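Local coordinates for phosphoenolpyruvate--protein phosphotransferase (Escherichia coli, PDB 5T12) that probably passes the phosphoryl group of phosphoenolpyruvate to the carrier protein NPr in a nitrogen-related phosphotransferase system, here represented by its N-terminal domain, at residues R1-I13 against V192-I205. The protein carries 1 engineered substitution. Residues are numbered along the deposited sequence; the frame is centred on the assembly and turned at random.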
ATOM      1  N   ARG A   1      12.672  18.669  13.701  1.00 47.06           N
ATOM      2  CA  ARG A   1      12.883  17.596  14.666  1.00 59.81           C
ATOM      3  C   ARG A   1      11.601  17.270  15.422  1.00 55.70           C
ATOM      4  O   ARG A   1      11.294  17.897  16.436  1.00 62.86           O
ATOM      5  CB  ARG A   1      13.990  17.974  15.651  1.00 41.94           C
ATOM      6  CG  ARG A   1      15.308  18.308  14.981  1.00 79.30           C
ATOM      7  CD  ARG A   1      16.435  18.478  15.982  1.00 84.20           C
ATOM      8  NE  ARG A   1      17.719  18.620  15.303  1.00 88.15           N
ATOM      9  CZ  ARG A   1      18.854  18.953  15.907  1.00123.06           C
ATOM     10  NH1 ARG A   1      19.974  19.058  15.204  1.00112.32           N
ATOM     11  NH2 ARG A   1      18.871  19.189  17.212  1.00123.52           N
ATOM     12  N   ILE A   2      10.854  16.288  14.927  1.00 52.66           N
ATOM     13  CA  ILE A   2       9.625  15.832  15.566  1.00 46.35           C
ATOM     14  C   ILE A   2       9.899  14.477  16.204  1.00 48.65           C
ATOM     15  O   ILE A   2      10.244  13.511  15.511  1.00 52.03           O
ATOM     16  CB  ILE A   2       8.452  15.745  14.576  1.00 43.56           C
ATOM     17  CG1 ILE A   2       7.890  17.137  14.268  1.00 60.81           C
ATOM     18  CG2 ILE A   2       7.353  14.862  15.146  1.00 48.33           C
ATOM     19  CD1 ILE A   2       8.716  17.955  13.296  1.00 59.38           C
ATOM     20  N   ARG A   3       9.754  14.414  17.524  1.00 42.49           N
ATOM     21  CA  ARG A   3       9.882  13.154  18.242  1.00 32.45           C
ATOM     22  C   ARG A   3       8.690  12.256  17.937  1.00 50.56           C
ATOM     23  O   ARG A   3       7.553  12.726  17.832  1.00 56.87           O
ATOM     24  CB  ARG A   3       9.978  13.418  19.742  1.00 41.69           C
ATOM     25  CG  ARG A   3      10.139  12.181  20.596  1.00 53.98           C
ATOM     26  CD  ARG A   3      10.214  12.558  22.061  1.00 66.40           C
ATOM     27  NE  ARG A   3      11.217  13.593  22.293  1.00 71.33           N
ATOM     28  CZ  ARG A   3      11.509  14.098  23.486  1.00 89.97           C
ATOM     29  NH1 ARG A   3      12.437  15.038  23.600  1.00 82.39           N
ATOM     30  NH2 ARG A   3      10.876  13.663  24.566  1.00100.33           N
ATOM     31  N   ALA A   4       8.947  10.959  17.801  1.00 44.77           N
ATOM     32  CA  ALA A   4       7.903  10.029  17.385  1.00 43.79           C
ATOM     33  C   ALA A   4       8.349   8.603  17.688  1.00 42.12           C
ATOM     34  O   ALA A   4       9.413   8.372  18.273  1.00 41.62           O
ATOM     35  CB  ALA A   4       7.573  10.209  15.906  1.00 51.01           C
ATOM     36  N   LEU A   5       7.513   7.628  17.263  1.00 44.90           N
ATOM     37  CA  LEU A   5       7.612   6.214  17.614  1.00 49.25           C
ATOM     38  C   LEU A   5       8.252   5.420  16.484  1.00 41.47           C
ATOM     39  O   LEU A   5       7.742   5.447  15.352  1.00 45.31           O
ATOM     40  CB  LEU A   5       6.225   5.651  17.922  1.00 38.32           C
ATOM     41  CG  LEU A   5       6.075   4.452  18.866  1.00 55.13           C
ATOM     42  CD1 LEU A   5       4.615   4.278  19.257  1.00 72.40           C
ATOM     43  CD2 LEU A   5       6.614   3.162  18.258  1.00 41.22           C
ATOM     44  N   PRO A   6       9.332   4.698  16.750  1.00 48.21           N
ATOM     45  CA  PRO A   6       9.962   3.847  15.726  1.00 50.24           C
ATOM     46  C   PRO A   6       9.146   2.590  15.484  1.00 55.21           C
ATOM     47  O   PRO A   6       9.059   1.705  16.346  1.00 67.88           O
ATOM     48  CB  PRO A   6      11.337   3.535  16.333  1.00 50.51           C
ATOM     49  CG  PRO A   6      11.115   3.611  17.808  1.00 35.49           C
ATOM     50  CD  PRO A   6      10.079   4.679  18.022  1.00 38.61           C
ATOM     51  N   ALA A   7       8.536   2.499  14.302  1.00 50.39           N
ATOM     52  CA  ALA A   7       7.722   1.348  13.936  1.00 42.46           C
ATOM     53  C   ALA A   7       8.449   0.356  13.041  1.00 39.11           C
ATOM     54  O   ALA A   7       8.166  -0.845  13.109  1.00 28.87           O
ATOM     55  CB  ALA A   7       6.438   1.805  13.236  1.00 48.03           C
ATOM     56  N   ALA A   8       9.373   0.825  12.200  1.00 47.04           N
ATOM     57  CA  ALA A   8      10.143  -0.040  11.327  1.00 35.84           C
ATOM     58  C   ALA A   8      11.512   0.590  11.123  1.00 38.87           C
ATOM     59  O   ALA A   8      11.593   1.799  10.860  1.00 31.80           O
ATOM     60  CB  ALA A   8       9.455  -0.257   9.977  1.00 31.24           C
ATOM     61  N   PRO A   9      12.587  -0.185  11.229  1.00 30.87           N
ATOM     62  CA  PRO A   9      13.929   0.404  11.179  1.00 32.80           C
ATOM     63  C   PRO A   9      14.283   0.898   9.787  1.00 41.61           C
ATOM     64  O   PRO A   9      13.656   0.549   8.785  1.00 45.31           O
ATOM     65  CB  PRO A   9      14.837  -0.756  11.603  1.00 35.96           C
ATOM     66  CG  PRO A   9      14.083  -1.980  11.190  1.00 34.02           C
ATOM     67  CD  PRO A   9      12.627  -1.650  11.392  1.00 35.22           C
ATOM     68  N   GLY A  10      15.318   1.731   9.741  1.00 35.34           N
ATOM     69  CA  GLY A  10      15.829   2.277   8.503  1.00 24.99           C
ATOM     70  C   GLY A  10      15.930   3.783   8.538  1.00 27.59           C
ATOM     71  O   GLY A  10      15.451   4.455   9.466  1.00 29.48           O
ATOM     72  N   VAL A  11      16.581   4.323   7.514  1.00 31.81           N
ATOM     73  CA  VAL A  11      16.722   5.758   7.308  1.00 32.29           C
ATOM     74  C   VAL A  11      16.390   6.062   5.854  1.00 33.31           C
ATOM     75  O   VAL A  11      16.747   5.293   4.954  1.00 41.21           O
ATOM     76  CB  VAL A  11      18.141   6.260   7.659  1.00 30.22           C
ATOM     77  CG1 VAL A  11      18.240   7.771   7.488  1.00 36.63           C
ATOM     78  CG2 VAL A  11      18.521   5.862   9.077  1.00 40.90           C
ATOM     79  N   ALA A  12      15.698   7.176   5.626  1.00 26.43           N
ATOM     80  CA  ALA A  12      15.344   7.590   4.277  1.00 30.64           C
ATOM     81  C   ALA A  12      15.190   9.102   4.242  1.00 29.57           C
ATOM     82  O   ALA A  12      14.823   9.727   5.240  1.00 36.01           O
ATOM     83  CB  ALA A  12      14.053   6.916   3.797  1.00 18.91           C
ATOM     84  N   ILE A  13      15.482   9.682   3.081  1.00 26.71           N
ATOM     85  CA  ILE A  13      15.296  11.107   2.838  1.00 31.02           C
ATOM     86  C   ILE A  13      14.598  11.268   1.495  1.00 24.67           C
ATOM     87  O   ILE A  13      15.036  10.699   0.489  1.00 30.64           O
ATOM     88  CB  ILE A  13      16.632  11.878   2.870  1.00 27.99           C
ATOM     89  CG1 ILE A  13      16.405  13.359   2.560  1.00 32.66           C
ATOM     90  CG2 ILE A  13      17.653  11.261   1.915  1.00 31.48           C
ATOM     91  CD1 ILE A  13      17.644  14.213   2.711  1.00 39.30           C
ATOM     92  N   VAL A 192       5.146  -3.082   6.675  1.00 32.27           N
ATOM     93  CA  VAL A 192       6.283  -2.220   6.366  1.00 44.92           C
ATOM     94  C   VAL A 192       7.572  -2.793   6.942  1.00 31.74           C
ATOM     95  O   VAL A 192       8.647  -2.634   6.351  1.00 35.66           O
ATOM     96  CB  VAL A 192       6.034  -0.781   6.862  1.00 36.14           C
ATOM     97  CG1 VAL A 192       4.945  -0.115   6.035  1.00 33.38           C
ATOM     98  CG2 VAL A 192       5.668  -0.770   8.335  1.00 42.39           C
ATOM     99  N   ARG A 193       7.497  -3.468   8.093  1.00 30.01           N
ATOM    100  CA  ARG A 193       8.674  -4.152   8.615  1.00 25.45           C
ATOM    101  C   ARG A 193       9.083  -5.305   7.709  1.00 38.20           C
ATOM    102  O   ARG A 193      10.277  -5.540   7.492  1.00 41.93           O
ATOM    103  CB  ARG A 193       8.412  -4.653  10.035  1.00 24.00           C
ATOM    104  CG  ARG A 193       8.444  -3.566  11.097  1.00 49.50           C
ATOM    105  CD  ARG A 193       8.421  -4.158  12.499  1.00 37.53           C
ATOM    106  NE  ARG A 193       7.126  -4.743  12.832  1.00 47.08           N
ATOM    107  CZ  ARG A 193       6.155  -4.091  13.463  1.00 46.72           C
ATOM    108  NH1 ARG A 193       6.333  -2.829  13.829  1.00 36.89           N
ATOM    109  NH2 ARG A 193       5.007  -4.697  13.728  1.00 39.29           N
ATOM    110  N   ALA A 194       8.101  -6.030   7.165  1.00 32.98           N
ATOM    111  CA  ALA A 194       8.404  -7.113   6.238  1.00 36.37           C
ATOM    112  C   ALA A 194       9.010  -6.593   4.942  1.00 35.94           C
ATOM    113  O   ALA A 194       9.879  -7.249   4.357  1.00 41.84           O
ATOM    114  CB  ALA A 194       7.140  -7.922   5.945  1.00 36.11           C
ATOM    115  N   LEU A 195       8.572  -5.422   4.484  1.00 34.28           N
ATOM    116  CA  LEU A 195       9.068  -4.830   3.250  1.00 30.26           C
ATOM    117  C   LEU A 195      10.345  -4.022   3.442  1.00 40.22           C
ATOM    118  O   LEU A 195      10.964  -3.628   2.447  1.00 33.25           O
ATOM    119  CB  LEU A 195       7.990  -3.938   2.627  1.00 39.40           C
ATOM    120  CG  LEU A 195       6.736  -4.656   2.121  1.00 37.14           C
ATOM    121  CD1 LEU A 195       5.622  -3.661   1.840  1.00 25.82           C
ATOM    122  CD2 LEU A 195       7.054  -5.469   0.875  1.00 45.37           C
ATOM    123  N   GLY A 196      10.753  -3.768   4.683  1.00 36.53           N
ATOM    124  CA  GLY A 196      11.974  -3.023   4.927  1.00 30.43           C
ATOM    125  C   GLY A 196      11.862  -1.538   4.671  1.00 41.26           C
ATOM    126  O   GLY A 196      12.829  -0.919   4.219  1.00 34.21           O
ATOM    127  N   ILE A 197      10.709  -0.946   4.956  1.00 36.20           N
ATOM    128  CA  ILE A 197      10.469   0.480   4.738  1.00 32.78           C
ATOM    129  C   ILE A 197      10.613   1.188   6.059  1.00 43.02           C
ATOM    130  O   ILE A 197       9.923   0.826   7.033  1.00 41.16           O
ATOM    131  CB  ILE A 197       9.078   0.725   4.128  1.00 34.84           C
ATOM    132  CG1 ILE A 197       8.862  -0.142   2.889  1.00 37.52           C
ATOM    133  CG2 ILE A 197       8.904   2.197   3.793  1.00 28.49           C
ATOM    134  CD1 ILE A 197       7.487   0.012   2.275  1.00 45.53           C
ATOM    135  N   PRO A 198      11.487   2.192   6.187  1.00 33.19           N
ATOM    136  CA  PRO A 198      11.546   2.984   7.417  1.00 34.00           C
ATOM    137  C   PRO A 198      10.202   3.645   7.690  1.00 27.70           C
ATOM    138  O   PRO A 198       9.609   4.271   6.810  1.00 30.34           O
ATOM    139  CB  PRO A 198      12.640   4.017   7.128  1.00 27.43           C
ATOM    140  CG  PRO A 198      13.465   3.403   6.043  1.00 33.88           C
ATOM    141  CD  PRO A 198      12.515   2.600   5.211  1.00 41.60           C
ATOM    142  N   THR A 199       9.718   3.493   8.921  1.00 25.14           N
ATOM    143  CA  THR A 199       8.377   3.950   9.259  1.00 32.08           C
ATOM    144  C   THR A 199       8.363   4.490  10.680  1.00 32.71           C
ATOM    145  O   THR A 199       8.922   3.872  11.589  1.00 27.57           O
ATOM    146  CB  THR A 199       7.358   2.813   9.106  1.00 31.46           C
ATOM    147  OG1 THR A 199       7.275   2.429   7.728  1.00 31.86           O
ATOM    148  CG2 THR A 199       5.980   3.250   9.586  1.00 34.63           C
ATOM    149  N   VAL A 200       7.720   5.642  10.860  1.00 34.77           N
ATOM    150  CA  VAL A 200       7.576   6.281  12.160  1.00 39.44           C
ATOM    151  C   VAL A 200       6.096   6.572  12.386  1.00 45.17           C
ATOM    152  O   VAL A 200       5.362   6.876  11.437  1.00 30.38           O
ATOM    153  CB  VAL A 200       8.441   7.560  12.250  1.00 37.29           C
ATOM    154  CG1 VAL A 200       7.792   8.727  11.522  1.00 27.84           C
ATOM    155  CG2 VAL A 200       8.749   7.902  13.686  1.00 54.48           C
ATOM    156  N   MET A 201       5.645   6.445  13.634  1.00 47.90           N
ATOM    157  CA  MET A 201       4.227   6.556  13.955  1.00 34.31           C
ATOM    158  C   MET A 201       4.037   7.405  15.205  1.00 41.64           C
ATOM    159  O   MET A 201       4.998   7.793  15.874  1.00 45.64           O
ATOM    160  CB  MET A 201       3.583   5.178  14.155  1.00 44.04           C
ATOM    161  CG  MET A 201       3.462   4.342  12.890  1.00 45.15           C
ATOM    162  SD  MET A 201       2.683   2.745  13.201  1.00 52.64           S
ATOM    163  CE  MET A 201       2.593   2.075  11.544  1.00 57.71           C
ATOM    164  N   GLY A 202       2.772   7.684  15.516  1.00 53.06           N
ATOM    165  CA  GLY A 202       2.432   8.468  16.695  1.00 36.63           C
ATOM    166  C   GLY A 202       3.057   9.844  16.720  1.00 49.69           C
ATOM    167  O   GLY A 202       3.299  10.391  17.800  1.00 56.63           O
ATOM    168  N   ALA A 203       3.308  10.425  15.552  1.00 39.04           N
ATOM    169  CA  ALA A 203       4.080  11.652  15.423  1.00 43.92           C
ATOM    170  C   ALA A 203       3.147  12.853  15.338  1.00 49.65           C
ATOM    171  O   ALA A 203       2.299  12.919  14.442  1.00 55.70           O
ATOM    172  CB  ALA A 203       4.968  11.592  14.181  1.00 50.26           C
ATOM    173  N   ASP A 204       3.315  13.802  16.260  1.00 58.22           N
ATOM    174  CA  ASP A 204       2.641  15.089  16.138  1.00 51.40           C
ATOM    175  C   ASP A 204       3.020  15.717  14.804  1.00 50.52           C
ATOM    176  O   ASP A 204       4.143  16.200  14.631  1.00 79.07           O
ATOM    177  CB  ASP A 204       3.003  16.013  17.305  1.00 51.61           C
ATOM    178  CG  ASP A 204       2.491  15.498  18.636  1.00 88.09           C
ATOM    179  OD1 ASP A 204       1.570  14.654  18.634  1.00103.76           O
ATOM    180  OD2 ASP A 204       3.004  15.939  19.686  1.00 99.85           O
ATOM    181  N   ILE A 205       2.091  15.696  13.848  1.00 46.88           N
ATOM    182  CA  ILE A 205       2.407  16.025  12.466  1.00 53.23           C
ATOM    183  C   ILE A 205       1.117  16.413  11.766  1.00 62.58           C
ATOM    184  O   ILE A 205       0.036  15.943  12.124  1.00 69.33           O
ATOM    185  CB  ILE A 205       3.115  14.838  11.762  1.00 54.65           C
ATOM    186  CG1 ILE A 205       4.557  15.204  11.421  1.00 60.15           C
ATOM    187  CG2 ILE A 205       2.345  14.357  10.530  1.00 50.25           C
ATOM    188  CD1 ILE A 205       5.544  14.389  12.181  1.00 58.67           C
TER
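Thr199 O takes two backbone donors at once, Ala7 N and Ala8 N, each at 3.1 Å and both from the same face of the carbonyl plane. Two residues facing one, with the register shifting between Pro6 and Ala8, define a classic beta bulge in the antiparallel pairing of strands 5-8 and 199-201, whose N-to-C directions are 140° apart. Before the bulge, Leu5 and Met201 exchange paired backbone bonds; beyond it, Thr199 N returns a bond to Ala8 O.

The bulge also turns Ala7 O toward helix 187-195. Bent at chi3 (-71°), the Arg193 chain brings NH1 to Ala7 O at 2.8 Å, in both the carbonyl and guanidinium planes, while its CG lies 3.6 Å from Ala8 CB. NH1 bonds Ala184 O as well. A leucine here would probably leave the carbonyls of Ala7 and Ala184 without this shared donor, and the bulge less firmly linked to the helix.

Apolar packing flanks the pairing. Ala4 CB wedges between Val200 CG2 and Ala203 CB, tightly at 3.4 Å from each. At the chain start Ile2 CG2 meets Ile205 CD1 at 3.5 Å, and at the other end the Pro198 ring packs on Gly10, where a beta carbon would collide with Pro198 CG and the positive phi already favours glycine.

Strand 5-8 lies outermost in this chain's mixed sheet, beside strand 199-201, so distant parts of the sequence build one alpha/beta domain. Five main-chain bonds set the register, small alanine methyls fill the close approaches, and Arg193 satisfies the Ala7 carbonyl that the bulge turns out of the pairing.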